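PDB 3D7R: esterase from Staphylococcus aureus subsp. aureus USA300_TCH1516, which probably hydrolyses ester bonds, as its alpha/beta hydrolase fold suggests, although its natural substrate is not established. Local coordinates for residues Val72-Glu77 and Arg88-Arg92; Leu124-Tyr128 and Ile314-Asp319; Ile202-Ser208 and Leu223-Asn229; Leu207-Ile212 and Met268-Asp272. All coordinates share one frame; numbering follows the deposited sequence.

Contact 1. Residues Val72-Glu77 and Arg88-Arg92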
loop_
_atom_site.group_PDB
_atom_site.type_symbol
_atom_site.label_atom_id
_atom_site.label_comp_id
_atom_site.label_asym_id
_atom_site.label_seq_id
_atom_site.Cartn_x
_atom_site.Cartn_y
_atom_site.Cartn_z
ATOM N N VAL A 72 17.183 11.812 -4.934
ATOM C CA VAL A 72 16.147 11.215 -5.771
ATOM C C VAL A 72 16.627 11.271 -7.225
ATOM O O VAL A 72 16.915 12.343 -7.749
ATOM C CB VAL A 72 14.778 11.937 -5.589
ATOM C CG1 VAL A 72 13.702 11.451 -6.642
ATOM C CG2 VAL A 72 14.272 11.774 -4.148
ATOM N N LYS A 73 16.759 10.107 -7.857
ATOM C CA LYS A 73 17.350 10.047 -9.176
ATOM C C LYS A 73 16.336 10.419 -10.240
ATOM O O LYS A 73 16.696 11.023 -11.245
ATOM C CB LYS A 73 17.933 8.657 -9.454
ATOM C CG LYS A 73 19.202 8.345 -8.694
ATOM C CD LYS A 73 19.620 6.891 -8.998
ATOM C CE LYS A 73 20.889 6.502 -8.255
ATOM N NZ LYS A 73 21.026 5.006 -8.178
ATOM N N ALA A 74 15.070 10.058 -10.023
ATOM C CA ALA A 74 14.026 10.436 -10.967
ATOM C C ALA A 74 13.807 11.936 -10.861
ATOM O O ALA A 74 14.183 12.556 -9.857
ATOM C CB ALA A 74 12.705 9.652 -10.703
ATOM N N ASN A 75 13.242 12.528 -11.904
ATOM C CA ASN A 75 12.761 13.908 -11.814
ATOM C C ASN A 75 11.493 13.952 -10.978
ATOM O O ASN A 75 10.620 13.071 -11.108
ATOM C CB ASN A 75 12.536 14.498 -13.205
ATOM C CG ASN A 75 13.789 14.463 -14.040
ATOM O OD1 ASN A 75 13.871 13.715 -15.021
ATOM N ND2 ASN A 75 14.805 15.231 -13.627
ATOM N N LEU A 76 11.392 14.966 -10.126
ATOM C CA LEU A 76 10.293 15.055 -9.150
ATOM C C LEU A 76 9.381 16.255 -9.400
ATOM O O LEU A 76 9.854 17.384 -9.564
ATOM C CB LEU A 76 10.866 15.119 -7.728
ATOM C CG LEU A 76 9.936 15.077 -6.506
ATOM C CD1 LEU A 76 9.254 13.726 -6.376
ATOM C CD2 LEU A 76 10.733 15.372 -5.251
ATOM N N GLU A 77 8.076 16.012 -9.419
ATOM C CA GLU A 77 7.090 17.086 -9.569
ATOM C C GLU A 77 6.349 17.239 -8.252
ATOM O O GLU A 77 5.796 16.263 -7.732
ATOM C CB GLU A 77 6.092 16.741 -10.680
ATOM C CG GLU A 77 6.724 16.713 -12.040
ATOM C CD GLU A 77 5.773 16.291 -13.146
ATOM O OE1 GLU A 77 4.574 16.105 -12.888
ATOM O OE2 GLU A 77 6.234 16.140 -14.295
ATOM N N ARG A 88 4.996 13.525 -8.118
ATOM C CA ARG A 88 5.159 12.636 -9.261
ATOM C C ARG A 88 6.636 12.432 -9.527
ATOM O O ARG A 88 7.413 13.388 -9.491
ATOM C CB ARG A 88 4.474 13.221 -10.488
ATOM C CG ARG A 88 2.956 13.366 -10.315
ATOM C CD ARG A 88 2.270 13.361 -11.671
ATOM N NE ARG A 88 0.889 13.839 -11.615
ATOM C CZ ARG A 88 0.063 13.816 -12.652
ATOM N NH1 ARG A 88 0.474 13.310 -13.806
ATOM N NH2 ARG A 88 -1.173 14.298 -12.530
ATOM N N PHE A 89 7.010 11.183 -9.773
ATOM C CA PHE A 89 8.361 10.834 -10.146
ATOM C C PHE A 89 8.323 10.370 -11.594
ATOM O O PHE A 89 7.484 9.533 -11.961
ATOM C CB PHE A 89 8.896 9.646 -9.337
ATOM C CG PHE A 89 8.852 9.825 -7.834
ATOM C CD1 PHE A 89 10.031 9.968 -7.108
ATOM C CD2 PHE A 89 7.634 9.789 -7.149
ATOM C CE1 PHE A 89 10.000 10.117 -5.717
ATOM C CE2 PHE A 89 7.578 9.919 -5.773
ATOM C CZ PHE A 89 8.775 10.084 -5.045
ATOM N N ASN A 90 9.253 10.871 -12.405
ATOM C CA ASN A 90 9.431 10.298 -13.726
ATOM C C ASN A 90 10.902 10.306 -14.122
ATOM O O ASN A 90 11.706 11.070 -13.570
ATOM C CB ASN A 90 8.497 10.932 -14.786
ATOM C CG ASN A 90 8.555 12.442 -14.804
ATOM O OD1 ASN A 90 9.618 13.037 -14.994
ATOM N ND2 ASN A 90 7.402 13.074 -14.635
ATOM N N PHE A 91 11.249 9.438 -15.058
ATOM C CA PHE A 91 12.643 9.256 -15.465
ATOM C C PHE A 91 12.711 9.269 -16.999
ATOM O O PHE A 91 11.840 8.692 -17.675
ATOM C CB PHE A 91 13.170 7.940 -14.894
ATOM C CG PHE A 91 14.656 7.708 -15.128
ATOM C CD1 PHE A 91 15.600 8.577 -14.614
ATOM C CD2 PHE A 91 15.088 6.597 -15.845
ATOM C CE1 PHE A 91 16.977 8.348 -14.826
ATOM C CE2 PHE A 91 16.458 6.362 -16.071
ATOM C CZ PHE A 91 17.393 7.240 -15.558
ATOM N N ARG A 92 13.717 9.948 -17.540
ATOM C CA ARG A 92 13.903 10.047 -18.993
ATOM C C ARG A 92 12.642 10.503 -19.743
ATOM O O ARG A 92 12.380 10.048 -20.864
ATOM C CB ARG A 92 14.472 8.726 -19.559
ATOM C CG ARG A 92 15.943 8.540 -19.174
ATOM C CD ARG A 92 16.498 7.158 -19.509
ATOM N NE ARG A 92 17.886 7.058 -19.052
ATOM C CZ ARG A 92 18.590 5.933 -19.030
ATOM N NH1 ARG A 92 18.046 4.797 -19.440
ATOM N NH2 ARG A 92 19.842 5.950 -18.590
HETATM O O HOH W 1 15.455 11.817 -15.980
HETATM O O HOH W 2 11.827 12.720 -16.581
#
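Asn75 OD1 accepts hydrogen bonds from two waters, one also donating to Asn90 OD1 and the other accepting from Arg92 N, so water links the amide oxygen both to Asn90 and to Arg92, just beyond the strand. The two segments form the open end of a beta hairpin, strands 75-81 and 84-90, at the edge of the mixed sheet. Asn75 with Asn90 and Glu77 with Arg88 are antiparallel hydrogen-bonded pairs; Glu77 N donates to Arg88 O at 2.7 Å. On the face bearing these four residues, Glu77 OE2 receives a bond of 3.3 Å from Asn90 ND2, which stands above the carboxylate plane. That amide nitrogen also reaches Glu129. Arg88 runs away from Glu77 and pairs with Glu129 and Glu160; a sodium ion is bound close by.

The other face is apolar. Leu76 and Phe89, a non-hydrogen-bonded pair, project together from the sheet, and Trp116 of helix 113-126 meets the Phe89 ring. A chi1 of -174° lets one tip of leucine's forked end, Leu76 CD1, sit over the ring, 3.8 Å from the centroid, in a CH-pi contact. At the ring's edge, Val72 CG1 lies 4.0 Å from Phe89 CD1.

Contact 2. Residues Leu124-Tyr128 and Ile314-Asp319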
loop_
_atom_site.group_PDB
_atom_site.type_symbol
_atom_site.label_atom_id
_atom_site.label_comp_id
_atom_site.label_asym_id
_atom_site.label_seq_id
_atom_site.Cartn_x
_atom_site.Cartn_y
_atom_site.Cartn_z
ATOM N N LEU A 124 12.551 4.256 -12.019
ATOM C CA LEU A 124 13.689 4.000 -12.885
ATOM C C LEU A 124 13.634 2.618 -13.536
ATOM O O LEU A 124 14.102 2.458 -14.673
ATOM C CB LEU A 124 15.005 4.192 -12.116
ATOM C CG LEU A 124 15.623 5.604 -12.178
ATOM C CD1 LEU A 124 14.738 6.662 -11.540
ATOM C CD2 LEU A 124 17.004 5.593 -11.512
ATOM N N SER A 125 13.061 1.628 -12.833
ATOM C CA SER A 125 12.935 0.268 -13.404
ATOM C C SER A 125 11.781 0.070 -14.377
ATOM O O SER A 125 11.917 -0.647 -15.374
ATOM C CB SER A 125 12.843 -0.786 -12.291
ATOM O OG SER A 125 13.966 -0.680 -11.436
ATOM N N THR A 126 10.630 0.665 -14.082
ATOM C CA THR A 126 9.439 0.463 -14.904
ATOM C C THR A 126 9.317 1.496 -16.026
ATOM O O THR A 126 8.683 1.231 -17.059
ATOM C CB THR A 126 8.155 0.534 -14.060
ATOM O OG1 THR A 126 8.031 1.848 -13.508
ATOM C CG2 THR A 126 8.203 -0.503 -12.905
ATOM N N LEU A 127 9.909 2.673 -15.811
ATOM C CA LEU A 127 9.690 3.832 -16.680
ATOM C C LEU A 127 8.219 4.211 -16.829
ATOM O O LEU A 127 7.809 4.720 -17.871
ATOM C CB LEU A 127 10.358 3.631 -18.054
ATOM C CG LEU A 127 11.861 3.377 -17.978
ATOM C CD1 LEU A 127 12.435 3.198 -19.381
ATOM C CD2 LEU A 127 12.548 4.534 -17.232
ATOM N N TYR A 128 7.437 3.955 -15.779
ATOM C CA TYR A 128 6.151 4.606 -15.571
ATOM C C TYR A 128 6.374 5.859 -14.719
ATOM O O TYR A 128 7.344 5.929 -13.967
ATOM C CB TYR A 128 5.205 3.682 -14.798
ATOM C CG TYR A 128 4.601 2.539 -15.594
ATOM C CD1 TYR A 128 5.392 1.725 -16.415
ATOM C CD2 TYR A 128 3.246 2.257 -15.498
ATOM C CE1 TYR A 128 4.829 0.662 -17.129
ATOM C CE2 TYR A 128 2.666 1.196 -16.218
ATOM C CZ TYR A 128 3.462 0.414 -17.026
ATOM O OH TYR A 128 2.895 -0.623 -17.731
ATOM N N ILE A 314 8.402 -6.777 -10.631
ATOM C CA ILE A 314 7.439 -5.726 -10.986
ATOM C C ILE A 314 7.697 -5.231 -12.414
ATOM O O ILE A 314 6.777 -5.231 -13.236
ATOM C CB ILE A 314 7.469 -4.557 -9.977
ATOM C CG1 ILE A 314 6.992 -5.052 -8.596
ATOM C CG2 ILE A 314 6.586 -3.378 -10.481
ATOM C CD1 ILE A 314 7.090 -4.031 -7.479
ATOM N N ALA A 315 8.947 -4.864 -12.719
ATOM C CA ALA A 315 9.326 -4.352 -14.043
ATOM C C ALA A 315 9.023 -5.356 -15.169
ATOM O O ALA A 315 8.474 -4.992 -16.205
ATOM C CB ALA A 315 10.810 -3.975 -14.068
ATOM N N LYS A 316 9.387 -6.615 -14.958
ATOM C CA LYS A 316 9.131 -7.658 -15.950
ATOM C C LYS A 316 7.631 -7.914 -16.149
ATOM O O LYS A 316 7.181 -8.133 -17.272
ATOM C CB LYS A 316 9.851 -8.951 -15.560
ATOM C CG LYS A 316 9.894 -10.028 -16.674
ATOM C CD LYS A 316 8.685 -10.967 -16.595
ATOM C CE LYS A 316 8.465 -11.749 -17.905
ATOM N NZ LYS A 316 7.002 -12.039 -18.116
ATOM N N SER A 317 6.852 -7.896 -15.076
ATOM C CA SER A 317 5.430 -8.226 -15.213
ATOM C C SER A 317 4.547 -7.040 -15.647
ATOM O O SER A 317 3.511 -7.244 -16.278
ATOM C CB SER A 317 4.893 -8.816 -13.918
ATOM O OG SER A 317 5.012 -7.866 -12.885
ATOM N N ILE A 318 4.947 -5.816 -15.314
ATOM C CA ILE A 318 4.066 -4.661 -15.517
ATOM C C ILE A 318 3.704 -4.418 -16.989
ATOM O O ILE A 318 2.636 -3.886 -17.288
ATOM C CB ILE A 318 4.601 -3.375 -14.831
ATOM C CG1 ILE A 318 3.450 -2.366 -14.631
ATOM C CG2 ILE A 318 5.817 -2.789 -15.604
ATOM C CD1 ILE A 318 3.771 -1.245 -13.634
ATOM N N ASP A 319 4.565 -4.821 -17.909
ATOM C CA ASP A 319 4.189 -4.662 -19.319
ATOM C C ASP A 319 3.595 -5.904 -20.025
ATOM O O ASP A 319 3.359 -5.856 -21.236
ATOM C CB ASP A 319 5.291 -3.976 -20.143
ATOM C CG ASP A 319 5.425 -2.476 -19.825
ATOM O OD1 ASP A 319 4.399 -1.730 -19.752
ATOM O OD2 ASP A 319 6.584 -2.044 -19.650
#
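The Tyr128 ring carries the Ile318 methyl CD1 over one face, while Asp319 OD1 and the backbone oxygen Thr126 O lie at its edge. The methyl makes a CH-pi contact, 3.8 Å from the ring centroid and 16° off the normal. The chi1 of Ile318 (-160°) brings its longer branch in over the phenol end, where Ile318 CG1 is 3.7 Å from Tyr128 CZ, and lets CD1 continue over the ring. Tyrosine suits the place because its ring serves this apolar neighbour while its hydroxyl reaches the more exposed rim. There Tyr128 OH donates to Asp319 OD1 at 2.8 Å, the hydroxyl standing above the carboxylate plane, and the ring and carboxylate planes are 30° apart.

Thr126 divides its two branches. Its OG1 faces its own chain, accepting from Tyr128 N at 3.2 Å in an ST turn and bonding to Ile122 O, while CG2 points across to Ile314 CG2 at 4.1 Å. The chain leaves the helix at Leu127, whose phi is positive, and the turn then directs Tyr128 toward the other segment. Small residues let the backbones come close: Ala315 CB rests 3.7 Å from Ser125 O, and the CA atoms of Thr126 and Ala315 are 4.9 Å apart.

Thr126, Tyr128 and Ile318 all touch Ile99 of strand 98-102, and Tyr128 and Ile318 also touch Val167 of strand 166-171. The C-terminal ends of helices 113-126 and 305-318 thus meet over these two strands, the layered alpha-on-beta packing of the alpha/beta hydrolase fold.

Contact 3. Residues Ile202-Ser208 and Leu223-Asn229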
loop_
_atom_site.group_PDB
_atom_site.type_symbol
_atom_site.label_atom_id
_atom_site.label_comp_id
_atom_site.label_asym_id
_atom_site.label_seq_id
_atom_site.Cartn_x
_atom_site.Cartn_y
_atom_site.Cartn_z
ATOM N N ILE A 202 -2.323 -5.630 3.929
ATOM C CA ILE A 202 -3.003 -6.053 5.152
ATOM C C ILE A 202 -4.468 -6.300 4.763
ATOM O O ILE A 202 -5.327 -5.422 4.897
ATOM C CB ILE A 202 -2.856 -4.991 6.291
ATOM C CG1 ILE A 202 -1.384 -4.763 6.647
ATOM C CG2 ILE A 202 -3.629 -5.424 7.547
ATOM C CD1 ILE A 202 -1.177 -3.488 7.514
ATOM N N LEU A 203 -4.729 -7.493 4.231
ATOM C CA LEU A 203 -6.022 -7.819 3.636
ATOM C C LEU A 203 -7.201 -7.907 4.607
ATOM O O LEU A 203 -8.352 -7.676 4.220
ATOM C CB LEU A 203 -5.898 -9.100 2.805
ATOM C CG LEU A 203 -4.923 -8.907 1.623
ATOM C CD1 LEU A 203 -4.475 -10.229 1.028
ATOM C CD2 LEU A 203 -5.527 -8.004 0.547
ATOM N N ASP A 204 -6.910 -8.247 5.863
ATOM C CA ASP A 204 -7.930 -8.363 6.895
ATOM C C ASP A 204 -7.419 -7.541 8.073
ATOM O O ASP A 204 -6.427 -7.922 8.691
ATOM C CB ASP A 204 -8.107 -9.850 7.257
ATOM C CG ASP A 204 -9.094 -10.094 8.405
ATOM O OD1 ASP A 204 -9.641 -9.133 8.988
ATOM O OD2 ASP A 204 -9.302 -11.283 8.735
ATOM N N ALA A 205 -8.070 -6.411 8.362
ATOM C CA ALA A 205 -7.602 -5.498 9.409
ATOM C C ALA A 205 -7.738 -6.047 10.836
ATOM O O ALA A 205 -7.159 -5.492 11.772
ATOM C CB ALA A 205 -8.306 -4.145 9.309
ATOM N N THR A 206 -8.526 -7.106 11.012
ATOM C CA THR A 206 -8.697 -7.710 12.339
ATOM C C THR A 206 -7.494 -8.561 12.729
ATOM O O THR A 206 -7.226 -8.741 13.927
ATOM C CB THR A 206 -9.928 -8.624 12.424
ATOM O OG1 THR A 206 -9.741 -9.745 11.553
ATOM C CG2 THR A 206 -11.199 -7.882 12.030
ATOM N N LEU A 207 -6.787 -9.077 11.717
ATOM C CA LEU A 207 -5.653 -9.995 11.908
ATOM C C LEU A 207 -6.012 -11.129 12.877
ATOM O O LEU A 207 -5.223 -11.496 13.759
ATOM C CB LEU A 207 -4.381 -9.232 12.350
ATOM C CG LEU A 207 -3.627 -8.441 11.271
ATOM C CD1 LEU A 207 -2.701 -7.396 11.891
ATOM C CD2 LEU A 207 -2.847 -9.357 10.305
ATOM N N SER A 208 -7.208 -11.683 12.677
ATOM C CA SER A 208 -7.790 -12.700 13.547
ATOM C C SER A 208 -7.800 -14.087 12.879
ATOM O O SER A 208 -8.290 -15.038 13.466
ATOM C CB SER A 208 -9.228 -12.314 13.907
ATOM O OG SER A 208 -10.040 -12.324 12.738
ATOM N N LEU A 223 4.479 -5.968 12.485
ATOM C CA LEU A 223 3.040 -5.850 12.726
ATOM C C LEU A 223 2.676 -6.205 14.153
ATOM O O LEU A 223 3.341 -7.025 14.771
ATOM C CB LEU A 223 2.248 -6.732 11.757
ATOM C CG LEU A 223 2.386 -6.283 10.297
ATOM C CD1 LEU A 223 1.631 -7.246 9.392
ATOM C CD2 LEU A 223 1.879 -4.852 10.115
ATOM N N SER A 224 1.593 -5.589 14.636
ATOM C CA SER A 224 1.004 -5.833 15.934
ATOM C C SER A 224 -0.510 -5.903 15.748
ATOM O O SER A 224 -1.098 -4.965 15.201
ATOM C CB SER A 224 1.332 -4.652 16.835
ATOM O OG SER A 224 0.539 -4.679 18.001
ATOM N N GLN A 225 -1.145 -7.003 16.164
ATOM C CA GLN A 225 -2.611 -7.088 16.095
ATOM C C GLN A 225 -3.211 -5.913 16.872
ATOM O O GLN A 225 -4.052 -5.212 16.347
ATOM C CB GLN A 225 -3.186 -8.406 16.651
ATOM C CG GLN A 225 -4.685 -8.563 16.274
ATOM C CD GLN A 225 -5.424 -9.685 16.980
ATOM O OE1 GLN A 225 -4.969 -10.207 17.992
ATOM N NE2 GLN A 225 -6.589 -10.049 16.449
ATOM N N PHE A 226 -2.767 -5.710 18.113
ATOM C CA PHE A 226 -3.224 -4.561 18.915
ATOM C C PHE A 226 -3.072 -3.230 18.178
ATOM O O PHE A 226 -4.025 -2.456 18.102
ATOM C CB PHE A 226 -2.485 -4.511 20.263
ATOM C CG PHE A 226 -2.949 -3.400 21.190
ATOM C CD1 PHE A 226 -4.282 -3.326 21.621
ATOM C CD2 PHE A 226 -2.032 -2.468 21.684
ATOM C CE1 PHE A 226 -4.687 -2.323 22.500
ATOM C CE2 PHE A 226 -2.435 -1.454 22.549
ATOM C CZ PHE A 226 -3.772 -1.383 22.954
ATOM N N GLY A 227 -1.873 -2.953 17.661
ATOM C CA GLY A 227 -1.596 -1.695 16.939
ATOM C C GLY A 227 -2.465 -1.492 15.701
ATOM O O GLY A 227 -3.052 -0.425 15.511
ATOM N N VAL A 228 -2.563 -2.519 14.861
ATOM C CA VAL A 228 -3.373 -2.451 13.644
ATOM C C VAL A 228 -4.867 -2.292 14.001
ATOM O O VAL A 228 -5.546 -1.385 13.477
ATOM C CB VAL A 228 -3.086 -3.682 12.710
ATOM C CG1 VAL A 228 -4.085 -3.799 11.562
ATOM C CG2 VAL A 228 -1.649 -3.614 12.168
ATOM N N ASN A 229 -5.366 -3.129 14.920
ATOM C CA ASN A 229 -6.759 -2.997 15.392
ATOM C C ASN A 229 -7.076 -1.561 15.833
ATOM O O ASN A 229 -8.030 -0.935 15.352
ATOM C CB ASN A 229 -7.053 -3.948 16.569
ATOM C CG ASN A 229 -7.105 -5.437 16.158
ATOM O OD1 ASN A 229 -7.172 -6.316 17.021
ATOM N ND2 ASN A 229 -7.070 -5.715 14.867
#
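Gln225 leaves the helix with CG opposite its backbone N (chi1 -168°) and continues extended, which carries its amide out to Thr206 O; Asn229, one helical turn later, keeps CG beside its own backbone N (chi1 -70°) and delivers a second amide to the same oxygen. Gln225 NE2 donates at 2.9 Å, nearly along the C=O axis, whereas Asn229 ND2 comes in from above the carbonyl plane at 3.2 Å, its N-H aimed almost straight (178°). Because the two donors use different directions, one carbonyl can accept both, and primary amides suit the task by offering N-H groups without charge.

Beside these bonds, Leu207 runs roughly perpendicular to Val228, with Leu207 CD1 3.8 Å from Val228 CB. A further apolar contact joins Ile202 CD1 to Leu223 CD2, 4.2 Å apart.

The loop is braced from within. Asp204 OD1 accepts from Thr206 N, closing an Asx turn, and from Thr206 OG1 at 2.6 Å, both reaching it from the same face of the carboxylate. A type I turn from Asp204 leads to Leu207, whose positive phi redirects the chain. On the helix side, Ser224 is the N-cap, its OG accepting from Gly227 N at 3.0 Å. The contact thus lays the loop that follows strand 195-199 of the alpha/beta hydrolase fold against the first turn of the serine-capped helix 225-236.

Contact 4. Residues Leu207-Ile212 and Met268-Asp272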
loop_
_atom_site.group_PDB
_atom_site.type_symbol
_atom_site.label_atom_id
_atom_site.label_comp_id
_atom_site.label_asym_id
_atom_site.label_seq_id
_atom_site.Cartn_x
_atom_site.Cartn_y
_atom_site.Cartn_z
ATOM N N LEU A 207 -6.787 -9.077 11.717
ATOM C CA LEU A 207 -5.653 -9.995 11.908
ATOM C C LEU A 207 -6.012 -11.129 12.877
ATOM O O LEU A 207 -5.223 -11.496 13.759
ATOM C CB LEU A 207 -4.381 -9.232 12.350
ATOM C CG LEU A 207 -3.627 -8.441 11.271
ATOM C CD1 LEU A 207 -2.701 -7.396 11.891
ATOM C CD2 LEU A 207 -2.847 -9.357 10.305
ATOM N N SER A 208 -7.208 -11.683 12.677
ATOM C CA SER A 208 -7.790 -12.700 13.547
ATOM C C SER A 208 -7.800 -14.087 12.879
ATOM O O SER A 208 -8.290 -15.038 13.466
ATOM C CB SER A 208 -9.228 -12.314 13.907
ATOM O OG SER A 208 -10.040 -12.324 12.738
ATOM N N ASN A 209 -7.274 -14.185 11.657
ATOM C CA ASN A 209 -7.192 -15.464 10.931
ATOM C C ASN A 209 -6.623 -16.539 11.849
ATOM O O ASN A 209 -5.512 -16.388 12.364
ATOM C CB ASN A 209 -6.302 -15.309 9.684
ATOM C CG ASN A 209 -6.369 -16.529 8.739
ATOM O OD1 ASN A 209 -6.469 -17.671 9.185
ATOM N ND2 ASN A 209 -6.302 -16.278 7.425
ATOM N N LYS A 210 -7.371 -17.619 12.063
ATOM C CA LYS A 210 -6.944 -18.634 13.037
ATOM C C LYS A 210 -5.674 -19.375 12.578
ATOM O O LYS A 210 -5.023 -20.058 13.363
ATOM C CB LYS A 210 -8.096 -19.591 13.418
ATOM C CG LYS A 210 -8.695 -20.391 12.237
ATOM C CD LYS A 210 -9.368 -21.703 12.693
ATOM C CE LYS A 210 -10.252 -22.281 11.589
ATOM N NZ LYS A 210 -9.548 -22.335 10.249
ATOM N N ASP A 211 -5.309 -19.212 11.310
ATOM C CA ASP A 211 -4.080 -19.822 10.794
ATOM C C ASP A 211 -2.829 -19.007 11.126
ATOM O O ASP A 211 -1.715 -19.423 10.812
ATOM C CB ASP A 211 -4.174 -20.089 9.285
ATOM C CG ASP A 211 -5.189 -21.182 8.944
ATOM O OD1 ASP A 211 -5.252 -22.203 9.667
ATOM O OD2 ASP A 211 -5.920 -21.014 7.943
ATOM N N ILE A 212 -3.013 -17.851 11.754
ATOM C CA ILE A 212 -1.879 -17.100 12.295
ATOM C C ILE A 212 -1.432 -17.752 13.617
ATOM O O ILE A 212 -2.081 -17.622 14.644
ATOM C CB ILE A 212 -2.228 -15.613 12.499
ATOM C CG1 ILE A 212 -2.594 -14.964 11.155
ATOM C CG2 ILE A 212 -1.071 -14.838 13.184
ATOM C CD1 ILE A 212 -3.328 -13.610 11.325
HETATM N N MSE A 268 2.651 -11.485 9.581
HETATM C CA MSE A 268 1.398 -12.052 10.108
HETATM C C MSE A 268 0.259 -12.046 9.094
HETATM O O MSE A 268 -0.768 -12.681 9.306
HETATM C CB MSE A 268 0.938 -11.256 11.333
HETATM C CG MSE A 268 1.573 -11.639 12.649
HETATM SE SE MSE A 268 1.175 -10.220 13.995
HETATM C CE MSE A 268 -0.619 -9.811 13.492
ATOM N N THR A 269 0.443 -11.296 8.014
ATOM C CA THR A 269 -0.529 -11.193 6.910
ATOM C C THR A 269 -0.447 -12.372 5.980
ATOM O O THR A 269 -1.246 -12.479 5.051
ATOM C CB THR A 269 -0.248 -9.952 6.046
ATOM O OG1 THR A 269 1.148 -9.926 5.725
ATOM C CG2 THR A 269 -0.590 -8.670 6.797
ATOM N N HIS A 270 0.534 -13.246 6.198
ATOM C CA HIS A 270 0.789 -14.294 5.211
ATOM C C HIS A 270 -0.386 -15.282 5.028
ATOM O O HIS A 270 -0.742 -15.576 3.883
ATOM C CB HIS A 270 2.146 -14.987 5.428
ATOM C CG HIS A 270 2.476 -15.999 4.374
ATOM N ND1 HIS A 270 2.095 -17.324 4.467
ATOM C CD2 HIS A 270 3.131 -15.880 3.192
ATOM C CE1 HIS A 270 2.509 -17.976 3.395
ATOM N NE2 HIS A 270 3.142 -17.122 2.608
ATOM N N PRO A 271 -0.983 -15.805 6.127
ATOM C CA PRO A 271 -2.207 -16.598 5.927
ATOM C C PRO A 271 -3.303 -15.901 5.120
ATOM O O PRO A 271 -3.903 -16.546 4.259
ATOM C CB PRO A 271 -2.691 -16.861 7.352
ATOM C CG PRO A 271 -1.407 -16.930 8.141
ATOM C CD PRO A 271 -0.593 -15.792 7.555
ATOM N N ASP A 272 -3.559 -14.614 5.387
ATOM C CA ASP A 272 -4.524 -13.837 4.601
ATOM C C ASP A 272 -4.158 -13.697 3.131
ATOM O O ASP A 272 -5.030 -13.756 2.263
ATOM C CB ASP A 272 -4.802 -12.471 5.254
ATOM C CG ASP A 272 -5.581 -12.614 6.564
ATOM O OD1 ASP A 272 -6.522 -13.469 6.595
ATOM O OD2 ASP A 272 -5.242 -11.913 7.563
HETATM O O HOH W 3 -6.723 -11.909 9.688
#
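Asp211 and Pro271 bring their CA atoms to 6.1 Å where a type I turn from Asn209 to Ile212 abuts the first turn of helix 270-282. The turn is closed by Ile212 N to Asn209 O, and the Asn209 side chain reinforces it: OD1 accepts from Asp211 N at 2.9 Å, forming an Asx turn.

The same amide reaches outward with its other end. A chi1 of -170° swings the Asn209 amide away from its own backbone nitrogen and places ND2 2.9 Å from Asp272 OD1; the bond runs close to the amide plane but meets the carboxylate from above, and the two groups lie 45° apart. The second carboxylate oxygen is engaged as well, since a water donates to Asp272 OD2 at 2.6 Å and accepts from Asn209 N. Asparagine fits because one amide supplies both the acceptor inside the turn and the donor across the contact. An aspartate in the opening helical turn probably also gains from the positive end of the helix dipole.

Proline is well placed in that turn, where its missing N-H costs no helical bond. Pro271 CB packs against the Asn209 amide, and Pro271 CG lies 3.8 Å from Ile212 CG1. Met268, present as selenomethionine, bends at its third torsion (38°) so that its CE lies 3.6 Å from Leu207 CD1. Ile212 CD1 meets the backbone oxygen of Met268. An Asx turn in the loop beyond strand 195-199 is thereby seated against the N-terminal end of the helix after strand 259-264, joining two of the connections that leave the C-terminal ends of the parallel strands in the alpha/beta hydrolase fold.

From the N terminus, contact 1 closes first, joining strands 75-81 and 84-90 into the hairpin at one edge of the sheet. Contact 2 then opens at the end of helix 113-126 and closes only at helix 305-318, enclosing most of the later chain, including contacts 3 and 4. It touches contact 1 where Leu124 and Leu127 pack on Phe91. Contacts 3 and 4 cross along the chain and share Leu207 and Ser208: the loop after strand 195-199 meets helix 225-236 in one and helix 270-282 in the other. Their centres are about 9 Å apart, but about 30 Å from that of contact 2.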